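Local coordinates for transcriptional regulator, LacI family (Corynebacterium glutamicum, PDB 3H5T), which regulates cell wall biogenesis genes, activating transcription of ino1, the inositol phosphate synthase gene, in an inositol-dependent manner by binding a palindromic promoter motif, at residues I107-A112 with D141-A146; A154-Q159 with E164-I169. All coordinates share one frame; numbering follows the deposited sequence.

Contact 1: residues I107-A112 with D141-A146; sequences IPASPA and DPHIDA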
ATOM      1  N   ILE A 107      -9.129   2.657  11.914  1.00 22.69           N
ATOM      2  CA  ILE A 107     -10.569   2.917  11.840  1.00 21.37           C
ATOM      3  C   ILE A 107     -11.171   2.160  10.655  1.00 23.00           C
ATOM      4  O   ILE A 107     -10.935   2.522   9.499  1.00 24.77           O
ATOM      5  CB  ILE A 107     -10.858   4.443  11.628  1.00 19.44           C
ATOM      6  CG1 ILE A 107      -9.991   5.296  12.557  1.00 18.74           C
ATOM      7  CG2 ILE A 107     -12.307   4.760  11.918  1.00 16.66           C
ATOM      8  CD1 ILE A 107     -10.029   6.788  12.211  1.00 14.36           C
ATOM      9  N   PRO A 108     -11.959   1.106  10.924  1.00 21.91           N
ATOM     10  CA  PRO A 108     -12.605   0.288   9.894  1.00 21.52           C
ATOM     11  C   PRO A 108     -13.842   0.975   9.317  1.00 22.32           C
ATOM     12  O   PRO A 108     -14.864   1.072   9.990  1.00 23.85           O
ATOM     13  CB  PRO A 108     -12.995  -0.987  10.646  1.00 22.19           C
ATOM     14  CG  PRO A 108     -12.139  -0.982  11.873  1.00 24.60           C
ATOM     15  CD  PRO A 108     -12.108   0.475  12.242  1.00 24.28           C
ATOM     16  N   ALA A 109     -13.764   1.431   8.073  1.00 21.02           N
ATOM     17  CA  ALA A 109     -14.902   2.098   7.457  1.00 20.37           C
ATOM     18  C   ALA A 109     -15.511   1.221   6.381  1.00 22.19           C
ATOM     19  O   ALA A 109     -14.804   0.713   5.511  1.00 24.81           O
ATOM     20  CB  ALA A 109     -14.466   3.419   6.864  1.00 19.22           C
ATOM     21  N   SER A 110     -16.824   1.040   6.427  1.00 21.73           N
ATOM     22  CA  SER A 110     -17.485   0.211   5.429  1.00 22.72           C
ATOM     23  C   SER A 110     -17.495   0.854   4.046  1.00 22.74           C
ATOM     24  O   SER A 110     -17.777   2.047   3.906  1.00 20.37           O
ATOM     25  CB  SER A 110     -18.926  -0.085   5.835  1.00 23.67           C
ATOM     26  OG  SER A 110     -19.594  -0.758   4.778  1.00 24.72           O
ATOM     27  N   PRO A 111     -17.175   0.067   3.008  1.00 23.42           N
ATOM     28  CA  PRO A 111     -17.146   0.536   1.617  1.00 23.75           C
ATOM     29  C   PRO A 111     -18.477   0.331   0.887  1.00 24.38           C
ATOM     30  O   PRO A 111     -18.586   0.618  -0.302  1.00 23.27           O
ATOM     31  CB  PRO A 111     -16.027  -0.296   1.008  1.00 23.19           C
ATOM     32  CG  PRO A 111     -16.203  -1.604   1.701  1.00 22.68           C
ATOM     33  CD  PRO A 111     -16.413  -1.190   3.144  1.00 23.15           C
ATOM     34  N   ALA A 112     -19.482  -0.161   1.609  1.00 26.52           N
ATOM     35  CA  ALA A 112     -20.809  -0.430   1.046  1.00 26.22           C
ATOM     36  C   ALA A 112     -21.518   0.816   0.522  1.00 26.45           C
ATOM     37  O   ALA A 112     -21.403   1.895   1.092  1.00 27.09           O
ATOM     38  CB  ALA A 112     -21.674  -1.123   2.089  1.00 24.82           C
ATOM     39  N   ASP A 141     -16.214   9.405  -1.193  1.00 22.80           N
ATOM     40  CA  ASP A 141     -16.533   8.586  -0.030  1.00 24.12           C
ATOM     41  C   ASP A 141     -17.060   9.498   1.087  1.00 24.97           C
ATOM     42  O   ASP A 141     -16.425  10.493   1.450  1.00 25.60           O
ATOM     43  CB  ASP A 141     -15.284   7.838   0.440  1.00 24.95           C
ATOM     44  CG  ASP A 141     -15.570   6.878   1.581  1.00 26.58           C
ATOM     45  OD1 ASP A 141     -15.883   5.695   1.323  1.00 26.01           O
ATOM     46  OD2 ASP A 141     -15.494   7.314   2.745  1.00 29.22           O
ATOM     47  N   PRO A 142     -18.230   9.168   1.653  1.00 24.89           N
ATOM     48  CA  PRO A 142     -18.791  10.003   2.717  1.00 23.97           C
ATOM     49  C   PRO A 142     -17.910  10.169   3.953  1.00 24.27           C
ATOM     50  O   PRO A 142     -18.104  11.101   4.730  1.00 25.47           O
ATOM     51  CB  PRO A 142     -20.127   9.331   3.016  1.00 23.08           C
ATOM     52  CG  PRO A 142     -19.854   7.893   2.727  1.00 25.69           C
ATOM     53  CD  PRO A 142     -19.047   7.959   1.443  1.00 25.97           C
ATOM     54  N   HIS A 143     -16.939   9.280   4.137  1.00 23.59           N
ATOM     55  CA  HIS A 143     -16.048   9.393   5.295  1.00 21.91           C
ATOM     56  C   HIS A 143     -15.113  10.587   5.112  1.00 22.00           C
ATOM     57  O   HIS A 143     -14.744  11.252   6.083  1.00 22.07           O
ATOM     58  CB  HIS A 143     -15.265   8.089   5.485  1.00 18.94           C
ATOM     59  CG  HIS A 143     -16.144   6.920   5.800  1.00 17.94           C
ATOM     60  ND1 HIS A 143     -16.714   6.734   7.044  1.00 18.12           N
ATOM     61  CD2 HIS A 143     -16.651   5.949   5.008  1.00 16.07           C
ATOM     62  CE1 HIS A 143     -17.536   5.702   6.999  1.00 16.13           C
ATOM     63  NE2 HIS A 143     -17.518   5.208   5.775  1.00 15.78           N
ATOM     64  N   ILE A 144     -14.745  10.859   3.863  1.00 22.60           N
ATOM     65  CA  ILE A 144     -13.892  11.999   3.548  1.00 22.36           C
ATOM     66  C   ILE A 144     -14.619  13.269   3.993  1.00 23.43           C
ATOM     67  O   ILE A 144     -14.037  14.118   4.675  1.00 23.85           O
ATOM     68  CB  ILE A 144     -13.620  12.101   2.030  1.00 21.82           C
ATOM     69  CG1 ILE A 144     -12.804  10.894   1.560  1.00 21.75           C
ATOM     70  CG2 ILE A 144     -12.906  13.411   1.714  1.00 20.76           C
ATOM     71  CD1 ILE A 144     -11.428  10.794   2.170  1.00 22.09           C
ATOM     72  N   ASP A 145     -15.894  13.390   3.611  1.00 23.44           N
ATOM     73  CA  ASP A 145     -16.706  14.557   3.974  1.00 22.29           C
ATOM     74  C   ASP A 145     -16.888  14.639   5.490  1.00 22.21           C
ATOM     75  O   ASP A 145     -16.889  15.728   6.065  1.00 21.97           O
ATOM     76  CB  ASP A 145     -18.086  14.502   3.303  1.00 22.67           C
ATOM     77  CG  ASP A 145     -18.005  14.388   1.782  1.00 25.45           C
ATOM     78  OD1 ASP A 145     -17.276  15.181   1.146  1.00 25.60           O
ATOM     79  OD2 ASP A 145     -18.679  13.502   1.217  1.00 27.98           O
ATOM     80  N   ALA A 146     -17.046  13.486   6.135  1.00 19.88           N
ATOM     81  CA  ALA A 146     -17.210  13.454   7.576  1.00 19.28           C
ATOM     82  C   ALA A 146     -15.956  13.994   8.262  1.00 20.68           C
ATOM     83  O   ALA A 146     -16.044  14.726   9.238  1.00 22.64           O
ATOM     84  CB  ALA A 146     -17.504  12.037   8.043  1.00 17.33           C
TER
HETATM   85  O   HOH W   1     -18.126   4.571   2.589  1.00 21.30           O
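A single methyl group sits squarely over an imidazole: Ala109 CB lies 3.7 Å from the centroid of the His143 ring, only 9° off the ring normal, a CH-pi contact with the face of the histidine. The CB bonds of both residues point across the gap. His143 has CG beside its backbone N and anti to the carbonyl carbon (chi1 -64°), and this torsion together with a chi2 of -76° turns a face of the ring to the Ala109 methyl. Ser110 comes to the same ring from another direction: its carbonyl O lies near the ring plane, at the edge, 3.7 Å from His143 NE2, too far for this pair to count as a hydrogen bond. The polar link between the segments is instead a water, which donates to Ser110 O at 2.9 Å and to Asp141 OD1 at 2.8 Å. Asp141 holds the N-cap position of helix 142-150; the other oxygen of its carboxylate is modelled as accepting from His143 N, but it is crowded there and its place is less certain. Farther along the loop, Ser110 OG accepts from Ala112 N at 3.2 Å, closing an ST turn. Leu74 of strand 70-75 touches both Ala109 and His143, while Ala120 of helix 117-125 packs on the histidine. Pro111 reaches Arg198 and Trp248, in loops that follow strands of the second sheet. The contact thus joins the loop leaving an edge strand to the start of a helix above its sheet, at the C-terminal ends of parallel strands, as expected of the Rossmann-like alpha/beta subdomains in the periplasmic-binding-protein fold of LacI-family regulators.

Contact 2: residues A154-Q159 with E164-I169; sequences AVIADQ and EGMPFI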
ATOM      1  N   ALA A 154      -5.906  16.037   8.064  1.00 25.00           N
ATOM      2  CA  ALA A 154      -5.798  14.786   7.348  1.00 23.95           C
ATOM      3  C   ALA A 154      -4.892  14.802   6.133  1.00 25.42           C
ATOM      4  O   ALA A 154      -4.769  15.811   5.430  1.00 26.61           O
ATOM      5  CB  ALA A 154      -7.175  14.320   6.952  1.00 22.56           C
ATOM      6  N   VAL A 155      -4.252  13.663   5.907  1.00 24.66           N
ATOM      7  CA  VAL A 155      -3.375  13.468   4.767  1.00 23.68           C
ATOM      8  C   VAL A 155      -3.944  12.262   4.021  1.00 22.77           C
ATOM      9  O   VAL A 155      -4.430  11.311   4.636  1.00 21.58           O
ATOM     10  CB  VAL A 155      -1.932  13.156   5.206  1.00 24.61           C
ATOM     11  CG1 VAL A 155      -1.913  11.906   6.082  1.00 28.10           C
ATOM     12  CG2 VAL A 155      -1.060  12.931   3.985  1.00 26.40           C
ATOM     13  N   ILE A 156      -3.890  12.301   2.697  1.00 21.78           N
ATOM     14  CA  ILE A 156      -4.413  11.208   1.893  1.00 21.26           C
ATOM     15  C   ILE A 156      -3.294  10.434   1.201  1.00 21.17           C
ATOM     16  O   ILE A 156      -2.358  11.034   0.671  1.00 19.97           O
ATOM     17  CB  ILE A 156      -5.386  11.752   0.814  1.00 21.28           C
ATOM     18  CG1 ILE A 156      -6.657  12.279   1.478  1.00 18.69           C
ATOM     19  CG2 ILE A 156      -5.714  10.666  -0.205  1.00 20.62           C
ATOM     20  CD1 ILE A 156      -7.472  13.179   0.576  1.00 16.94           C
ATOM     21  N   ALA A 157      -3.402   9.105   1.205  1.00 20.26           N
ATOM     22  CA  ALA A 157      -2.420   8.247   0.542  1.00 19.84           C
ATOM     23  C   ALA A 157      -3.104   7.428  -0.548  1.00 21.07           C
ATOM     24  O   ALA A 157      -4.174   6.848  -0.330  1.00 22.41           O
ATOM     25  CB  ALA A 157      -1.758   7.316   1.547  1.00 17.28           C
ATOM     26  N   ASP A 158      -2.478   7.387  -1.721  1.00 21.73           N
ATOM     27  CA  ASP A 158      -3.002   6.646  -2.861  1.00 21.09           C
ATOM     28  C   ASP A 158      -4.234   7.279  -3.506  1.00 19.23           C
ATOM     29  O   ASP A 158      -4.258   7.511  -4.709  1.00 17.61           O
ATOM     30  CB  ASP A 158      -3.305   5.206  -2.439  1.00 24.66           C
ATOM     31  CG  ASP A 158      -2.118   4.278  -2.642  1.00 28.57           C
ATOM     32  OD1 ASP A 158      -2.125   3.165  -2.067  1.00 31.97           O
ATOM     33  OD2 ASP A 158      -1.184   4.655  -3.388  1.00 29.89           O
ATOM     34  N   GLN A 159      -5.250   7.571  -2.705  1.00 18.94           N
ATOM     35  CA  GLN A 159      -6.480   8.171  -3.213  1.00 20.34           C
ATOM     36  C   GLN A 159      -7.365   8.542  -2.020  1.00 20.72           C
ATOM     37  O   GLN A 159      -7.240   7.956  -0.951  1.00 23.04           O
ATOM     38  CB  GLN A 159      -7.195   7.154  -4.106  1.00 20.27           C
ATOM     39  CG  GLN A 159      -7.503   5.856  -3.385  1.00 22.68           C
ATOM     40  CD  GLN A 159      -8.018   4.777  -4.304  1.00 23.57           C
ATOM     41  OE1 GLN A 159      -8.665   5.057  -5.314  1.00 24.75           O
ATOM     42  NE2 GLN A 159      -7.758   3.529  -3.949  1.00 22.30           N
ATOM     43  N   GLU A 164      -9.483  19.294  -1.213  1.00 29.26           N
ATOM     44  CA  GLU A 164      -8.968  20.548  -0.673  1.00 31.52           C
ATOM     45  C   GLU A 164      -8.546  20.426   0.794  1.00 28.88           C
ATOM     46  O   GLU A 164      -9.237  19.812   1.598  1.00 28.27           O
ATOM     47  CB  GLU A 164     -10.018  21.656  -0.819  1.00 34.82           C
ATOM     48  CG  GLU A 164      -9.579  22.994  -0.233  1.00 40.52           C
ATOM     49  CD  GLU A 164     -10.733  23.960  -0.074  1.00 44.80           C
ATOM     50  OE1 GLU A 164     -11.736  23.579   0.572  1.00 46.44           O
ATOM     51  OE2 GLU A 164     -10.638  25.097  -0.589  1.00 47.24           O
ATOM     52  N   GLY A 165      -7.402  21.016   1.125  1.00 28.35           N
ATOM     53  CA  GLY A 165      -6.900  20.989   2.491  1.00 25.55           C
ATOM     54  C   GLY A 165      -6.380  19.649   2.980  1.00 24.98           C
ATOM     55  O   GLY A 165      -6.142  19.479   4.175  1.00 25.05           O
ATOM     56  N   MET A 166      -6.186  18.703   2.065  1.00 22.28           N
ATOM     57  CA  MET A 166      -5.711  17.370   2.428  1.00 20.94           C
ATOM     58  C   MET A 166      -4.503  16.897   1.601  1.00 20.20           C
ATOM     59  O   MET A 166      -4.676  16.338   0.517  1.00 18.06           O
ATOM     60  CB  MET A 166      -6.862  16.351   2.274  1.00 20.15           C
ATOM     61  CG  MET A 166      -7.950  16.386   3.358  1.00 17.73           C
ATOM     62  SD  MET A 166      -9.300  15.160   3.130  1.00 10.19           S
ATOM     63  CE  MET A 166     -10.605  16.028   3.805  1.00 10.83           C
ATOM     64  N   PRO A 167      -3.270  17.122   2.099  1.00 19.26           N
ATOM     65  CA  PRO A 167      -2.042  16.712   1.409  1.00 20.44           C
ATOM     66  C   PRO A 167      -2.172  15.313   0.819  1.00 20.83           C
ATOM     67  O   PRO A 167      -2.759  14.428   1.436  1.00 22.45           O
ATOM     68  CB  PRO A 167      -0.998  16.808   2.510  1.00 19.55           C
ATOM     69  CG  PRO A 167      -1.408  18.067   3.183  1.00 17.61           C
ATOM     70  CD  PRO A 167      -2.932  17.894   3.308  1.00 21.59           C
ATOM     71  N   PHE A 168      -1.610  15.125  -0.371  1.00 20.02           N
ATOM     72  CA  PHE A 168      -1.712  13.871  -1.109  1.00 21.52           C
ATOM     73  C   PHE A 168      -0.355  13.232  -1.444  1.00 21.59           C
ATOM     74  O   PHE A 168       0.547  13.896  -1.959  1.00 23.62           O
ATOM     75  CB  PHE A 168      -2.521  14.166  -2.390  1.00 23.34           C
ATOM     76  CG  PHE A 168      -2.718  12.982  -3.312  1.00 23.69           C
ATOM     77  CD1 PHE A 168      -3.580  11.946  -2.977  1.00 25.32           C
ATOM     78  CD2 PHE A 168      -2.080  12.941  -4.547  1.00 23.86           C
ATOM     79  CE1 PHE A 168      -3.803  10.889  -3.860  1.00 26.44           C
ATOM     80  CE2 PHE A 168      -2.296  11.892  -5.438  1.00 24.49           C
ATOM     81  CZ  PHE A 168      -3.160  10.865  -5.094  1.00 26.23           C
ATOM     82  N   ILE A 169      -0.224  11.940  -1.153  1.00 20.50           N
ATOM     83  CA  ILE A 169       1.004  11.191  -1.426  1.00 20.02           C
ATOM     84  C   ILE A 169       0.677   9.949  -2.258  1.00 20.17           C
ATOM     85  O   ILE A 169      -0.074   9.084  -1.813  1.00 19.90           O
ATOM     86  CB  ILE A 169       1.674  10.694  -0.129  1.00 21.28           C
ATOM     87  CG1 ILE A 169       1.918  11.865   0.818  1.00 22.04           C
ATOM     88  CG2 ILE A 169       2.983   9.968  -0.459  1.00 17.96           C
ATOM     89  CD1 ILE A 169       2.585  11.452   2.121  1.00 21.66           C
TER
HETATM   90  O   HOH W   2      -6.801  18.627   6.679  1.00 25.71           O
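Ile156 N donates to Pro167 O over 2.7 Å in an almost straight bond (178°), approaching nearly along the C=O axis. Ile156 also offers its carbonyl: Ile169 N binds Ile156 O at 2.9 Å, and the CA-H of Phe168 points at the same oxygen. Asp158 N then takes Ile169 O at 2.9 Å, tilted 21° from the carbonyl plane. Ile156 pairs with Phe168 and Ala157 with Ile169, making strands 154-157 and 168-171 parallel neighbours inside the central sheet of this Rossmann-like subdomain; strand 132-135 bonds to the other edge of 154-157. On the face carrying Ile156 and Phe168, Ile156 CG2 meets the edge of the phenyl ring, 3.7 Å from CD1. Phe168 CG lies anti to its backbone N (chi1 179°), and the ring edge extends along the strand to Asp158 O. The other branch of Ile156 ends in CD1, 3.6 Å from Met166 CB, with the sulfur close by; the two side chains cross obliquely. On the reverse face Val155 CG2 lies 4.1 Å from Pro167 CB, and helix 321-336 packs on Pro167 and Ile169. Asp158 OD1 forms a salt bridge with Lys324 of that helix.

The two contacts follow one another in the chain: contact 1 closes at residue 146, inside helix 142-150, and contact 2 opens at 154, on the strand that comes next. Their centres lie 15 Å apart, and both reach the same seven-stranded mixed sheet. Contact 1 lies by strand 103-108, one of its two outermost strands, whereas contact 2 joins two interior strands. Helix 142-150 connects them directly: it presents His143 to contact 1, while Ile144 O packs 4.0 Å from Met166 CE of contact 2. This helix makes the crossover between parallel strands 132-135 and 154-157, tying the edge loop and the inner strand pair into one subdomain of the sugar-binding-type region.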